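B-agarase (Saccharophagus degradans, PDB 4BQ2) hydrolyses the beta-1,4 linkages of agarose as a family 50 exo-acting beta-agarase, probably releasing short agarose-derived sugars from chain ends. Local coordinates at residues F282-D287 with A740-E745; S377-N382 with F699-S704. All blocks are in the same frame, centred on the assembly; numbering follows the deposited sequence.

Contact 1 of 2, residues F282-D287 with A740-E745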
# COMPACT_ATOMS: atom_id res chain seq x y z
N PHE A 282 -10.22 -6.24 -20.36
CA PHE A 282 -9.08 -6.40 -19.46
C PHE A 282 -8.93 -5.05 -18.74
O PHE A 282 -8.89 -3.98 -19.39
CB PHE A 282 -7.80 -6.81 -20.22
CG PHE A 282 -6.60 -7.07 -19.33
CD1 PHE A 282 -5.73 -6.04 -18.98
CD2 PHE A 282 -6.34 -8.35 -18.85
CE1 PHE A 282 -4.63 -6.28 -18.16
CE2 PHE A 282 -5.25 -8.62 -18.03
CZ PHE A 282 -4.38 -7.58 -17.67
N ALA A 283 -8.95 -5.09 -17.41
CA ALA A 283 -9.08 -3.88 -16.64
C ALA A 283 -7.72 -3.24 -16.33
O ALA A 283 -6.85 -3.89 -15.74
CB ALA A 283 -9.85 -4.17 -15.35
N THR A 284 -7.54 -2.00 -16.75
CA THR A 284 -6.39 -1.22 -16.35
C THR A 284 -6.91 0.12 -15.87
O THR A 284 -7.97 0.58 -16.31
CB THR A 284 -5.40 -1.02 -17.51
OG1 THR A 284 -6.07 -0.31 -18.58
CG2 THR A 284 -4.86 -2.40 -18.01
N GLY A 285 -6.18 0.74 -14.94
CA GLY A 285 -6.59 2.07 -14.43
C GLY A 285 -5.97 2.36 -13.07
O GLY A 285 -5.08 1.61 -12.59
N LEU A 286 -6.43 3.45 -12.45
CA LEU A 286 -5.83 3.93 -11.21
C LEU A 286 -6.82 3.96 -10.09
O LEU A 286 -8.04 4.14 -10.31
CB LEU A 286 -5.28 5.38 -11.39
CG LEU A 286 -4.50 5.60 -12.71
CD1 LEU A 286 -4.02 7.05 -12.79
CD2 LEU A 286 -3.32 4.64 -12.97
N ASP A 287 -6.31 3.81 -8.88
CA ASP A 287 -7.12 3.85 -7.68
C ASP A 287 -7.12 5.27 -7.11
O ASP A 287 -6.20 6.04 -7.40
CB ASP A 287 -6.51 2.94 -6.62
CG ASP A 287 -6.47 1.49 -7.04
OD1 ASP A 287 -7.46 1.02 -7.63
OD2 ASP A 287 -5.47 0.82 -6.76
N ALA A 740 -1.71 -0.11 -25.13
CA ALA A 740 -1.85 -0.33 -26.57
C ALA A 740 -1.72 -1.81 -26.94
O ALA A 740 -2.11 -2.20 -28.04
CB ALA A 740 -0.89 0.56 -27.38
N LYS A 741 -1.23 -2.63 -26.01
CA LYS A 741 -0.99 -4.04 -26.29
C LYS A 741 -1.67 -5.06 -25.36
O LYS A 741 -1.51 -6.27 -25.57
CB LYS A 741 0.53 -4.29 -26.32
CG LYS A 741 1.18 -4.48 -24.95
CD LYS A 741 2.69 -4.39 -25.13
CE LYS A 741 3.41 -5.22 -24.10
NZ LYS A 741 4.88 -5.00 -24.16
N ILE A 742 -2.43 -4.61 -24.36
CA ILE A 742 -3.08 -5.54 -23.45
C ILE A 742 -3.92 -6.59 -24.22
O ILE A 742 -3.93 -7.75 -23.85
CB ILE A 742 -3.98 -4.86 -22.35
CG1 ILE A 742 -4.97 -3.86 -22.95
CG2 ILE A 742 -3.12 -4.24 -21.24
CD1 ILE A 742 -5.88 -3.17 -21.93
N TYR A 743 -4.59 -6.20 -25.30
CA TYR A 743 -5.53 -7.15 -25.94
C TYR A 743 -4.84 -8.08 -26.95
O TYR A 743 -5.12 -9.30 -26.96
CB TYR A 743 -6.69 -6.40 -26.60
CG TYR A 743 -7.67 -5.80 -25.59
CD1 TYR A 743 -8.41 -6.62 -24.75
CD2 TYR A 743 -7.86 -4.42 -25.51
CE1 TYR A 743 -9.33 -6.09 -23.83
CE2 TYR A 743 -8.77 -3.88 -24.61
CZ TYR A 743 -9.49 -4.72 -23.76
OH TYR A 743 -10.37 -4.17 -22.90
N THR A 744 -3.98 -7.51 -27.79
CA THR A 744 -3.16 -8.29 -28.72
C THR A 744 -2.32 -9.32 -27.98
O THR A 744 -2.28 -10.49 -28.38
CB THR A 744 -2.30 -7.41 -29.62
OG1 THR A 744 -1.55 -6.50 -28.80
CG2 THR A 744 -3.17 -6.59 -30.54
N GLU A 745 -1.69 -8.93 -26.87
CA GLU A 745 -1.03 -9.91 -26.00
C GLU A 745 -1.94 -11.03 -25.51
O GLU A 745 -1.65 -12.20 -25.73
CB GLU A 745 -0.37 -9.25 -24.79
CG GLU A 745 0.71 -8.25 -25.12
CD GLU A 745 2.05 -8.88 -25.41
OE1 GLU A 745 2.65 -9.46 -24.49
OE2 GLU A 745 2.51 -8.76 -26.56
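F282 and T284 pack against I742 and Y743 in a buried, largely apolar contact that carries one hydrogen bond. It joins the C-terminal helix 742-746 to strand 280-287, which runs parallel to strand 693-699, consistent with the first and last strands closing the (beta/alpha)8 barrel expected of this family. I742 supplies the wedge. Its CG2 lies 3.9 Å from F282 CD1, approaching the phenyl ring at a slant, while the same methyl also meets T284 CG2 at 4.1 Å, with the threonine and isoleucine methyls end to end. F282 CB already points toward the helix, and with CG anti to the backbone N (chi1 -176°) the ring lies beside its own carbonyl carbon, against I742; V687 of helix 673-688 and M272 of strand 270-274 also touch it. T284 divides its work by branch: the methyl faces I742, while OG1 hydrogen-bonds OD1 of N739, the last residue of helix 729-739. That bond ties the same strand to the helix just before the C-terminal one. Y743 reaches past I742, whose CG1 sits 3.9 Å above one face of the tyrosine ring, offset toward its rim. Y743 CE1 lies 4.0 Å from F282 CB. The phenol oxygen has two backbone partners, G248 O and F282 N: it hydrogen-bonds the first and accepts from the second, with F282 N to Y743 OH at 3.3 Å and a bent N-H...O angle of 142°.

Contact 2 of 2, residues S377-N382 with F699-S704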
# COMPACT_ATOMS: atom_id res chain seq x y z
N SER A 377 -5.55 20.55 1.64
CA SER A 377 -5.29 19.87 0.37
C SER A 377 -4.68 20.83 -0.64
O SER A 377 -5.39 21.61 -1.30
CB SER A 377 -6.58 19.24 -0.21
OG SER A 377 -6.25 18.65 -1.46
N PHE A 378 -3.36 20.78 -0.76
CA PHE A 378 -2.66 21.57 -1.77
C PHE A 378 -3.07 21.16 -3.20
O PHE A 378 -3.22 22.03 -4.08
CB PHE A 378 -1.15 21.47 -1.57
CG PHE A 378 -0.67 22.23 -0.37
CD1 PHE A 378 -0.42 23.61 -0.46
CD2 PHE A 378 -0.48 21.58 0.85
CE1 PHE A 378 0.01 24.31 0.68
CE2 PHE A 378 -0.05 22.28 1.97
CZ PHE A 378 0.19 23.64 1.88
N TYR A 379 -3.26 19.87 -3.43
CA TYR A 379 -3.74 19.39 -4.75
C TYR A 379 -5.07 20.06 -5.12
O TYR A 379 -5.23 20.59 -6.23
CB TYR A 379 -3.87 17.85 -4.76
CG TYR A 379 -4.28 17.26 -6.10
CD1 TYR A 379 -3.34 16.99 -7.08
CD2 TYR A 379 -5.62 16.98 -6.37
CE1 TYR A 379 -3.72 16.46 -8.31
CE2 TYR A 379 -6.01 16.45 -7.60
CZ TYR A 379 -5.05 16.19 -8.56
OH TYR A 379 -5.43 15.67 -9.77
N SER A 380 -6.03 20.05 -4.21
CA SER A 380 -7.33 20.69 -4.46
C SER A 380 -7.16 22.20 -4.76
O SER A 380 -7.76 22.73 -5.73
CB SER A 380 -8.28 20.46 -3.28
OG SER A 380 -9.59 20.88 -3.60
N ALA A 381 -6.30 22.86 -3.98
CA ALA A 381 -6.00 24.27 -4.18
C ALA A 381 -5.41 24.46 -5.58
O ALA A 381 -5.77 25.39 -6.27
CB ALA A 381 -5.06 24.79 -3.08
N ASN A 382 -4.53 23.56 -6.01
CA ASN A 382 -3.93 23.69 -7.33
C ASN A 382 -4.95 23.47 -8.45
O ASN A 382 -4.81 24.05 -9.53
CB ASN A 382 -2.70 22.75 -7.47
CG ASN A 382 -1.51 23.21 -6.62
OD1 ASN A 382 -1.34 24.42 -6.37
ND2 ASN A 382 -0.70 22.25 -6.15
N PHE A 699 -2.00 2.01 -7.63
CA PHE A 699 -2.32 2.87 -6.50
C PHE A 699 -1.23 3.95 -6.44
O PHE A 699 -0.08 3.63 -6.11
CB PHE A 699 -2.29 2.03 -5.20
CG PHE A 699 -2.80 2.77 -3.98
CD1 PHE A 699 -1.98 3.68 -3.30
CD2 PHE A 699 -4.10 2.54 -3.50
CE1 PHE A 699 -2.45 4.34 -2.16
CE2 PHE A 699 -4.59 3.22 -2.36
CZ PHE A 699 -3.76 4.13 -1.70
N GLN A 700 -1.53 5.22 -6.76
CA GLN A 700 -2.86 5.80 -6.98
C GLN A 700 -2.75 6.94 -8.02
O GLN A 700 -1.71 7.13 -8.61
CB GLN A 700 -3.36 6.35 -5.64
CG GLN A 700 -2.34 7.34 -5.04
CD GLN A 700 -2.74 7.88 -3.69
OE1 GLN A 700 -3.73 7.46 -3.09
NE2 GLN A 700 -1.97 8.83 -3.20
N TYR A 701 -3.83 7.70 -8.22
CA TYR A 701 -3.86 8.73 -9.27
C TYR A 701 -2.84 9.86 -8.96
O TYR A 701 -2.11 10.29 -9.84
CB TYR A 701 -5.29 9.30 -9.33
CG TYR A 701 -5.59 10.33 -10.41
CD1 TYR A 701 -4.84 10.43 -11.57
CD2 TYR A 701 -6.72 11.16 -10.28
CE1 TYR A 701 -5.14 11.38 -12.54
CE2 TYR A 701 -7.07 12.06 -11.26
CZ TYR A 701 -6.28 12.18 -12.38
OH TYR A 701 -6.65 13.12 -13.36
N MET A 702 -2.85 10.34 -7.71
CA MET A 702 -2.01 11.51 -7.35
C MET A 702 -0.95 11.09 -6.35
O MET A 702 -1.18 10.13 -5.62
CB MET A 702 -2.87 12.59 -6.70
CG MET A 702 -4.02 13.05 -7.59
SD MET A 702 -5.71 12.73 -6.97
CE MET A 702 -5.80 13.59 -5.40
N ASP A 703 0.18 11.80 -6.29
CA ASP A 703 1.13 11.58 -5.19
C ASP A 703 0.40 11.82 -3.90
O ASP A 703 -0.49 12.69 -3.83
CB ASP A 703 2.31 12.58 -5.24
CG ASP A 703 3.26 12.31 -6.38
OD1 ASP A 703 3.37 11.15 -6.85
OD2 ASP A 703 3.90 13.30 -6.83
N SER A 704 0.80 11.11 -2.86
CA SER A 704 0.42 11.47 -1.50
C SER A 704 1.14 12.79 -1.16
O SER A 704 2.22 13.04 -1.68
CB SER A 704 0.89 10.42 -0.48
OG SER A 704 0.67 9.10 -0.87
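M702 lies across one face of the Y379 ring, the two side chains crossing at about a right angle. Three consecutive methionine atoms span that face: CG is 3.4 Å from Y379 CZ near the hydroxyl end, and CE is 3.5 Å from Y379 CD2 farther back. Between them SD stands 4.1 Å from the centroid of the Y379 ring and 27° off its normal, a Met-aromatic contact. M702 CG adds a CH-pi contact, 3.7 Å from the same Y379 centroid. A methionine bent at chi2 (117°, away from a staggered value) and at chi3 follows the ring in this way. Y701 contributes little, its CE2 lying 4.2 Å from Y379 OH.

Both tyrosine hydroxyls find polar partners on helix 394-410: Y379 OH bonds W399 NE1, and Y701 OH bonds T403 and R406. Behind Y379, helix 378-387, which follows strand 373-376 of a separate antiparallel sheet, is N-capped by S377, whose OG accepts from S380 N at 3.1 Å. Behind M702, the loop leaves strand 693-699, probably the last of the barrel, through a cis peptide between F699 and Q700, and V721 packs on the methionine. The contact thus ties this loop to helix 378-387. Sulfur and C-H groups against a pi face, with the phenol oxygen bonded to an indole N-H, are consistent with a buried junction held largely by dispersion, whose polar end is satisfied by a third element.

How the contacts relate
Both contacts are buried; contact 1 uses strand 280-287, and contact 2 the loop that follows its neighbour, strand 693-699. Contact 1 fastens its strand to the C-terminal helix; contact 2 fastens its loop to helix 378-387. Their centres are 24 Å apart, yet the 282-287 and 699-704 segments touch each other: D287 O lies 3.0 Å from Y701 N, a probable hydrogen bond, and L286 CD1 packs on Y701 CD1. Contact 1 uses F282 and T284, whereas the 699-704 loop meets the L286-D287 end of the same segment. Their chemistry differs: contact 1 combines aliphatic-aromatic packing with a direct backbone-to-phenol bond, whereas contact 2 joins its segments through sulfur and C-H groups over a ring.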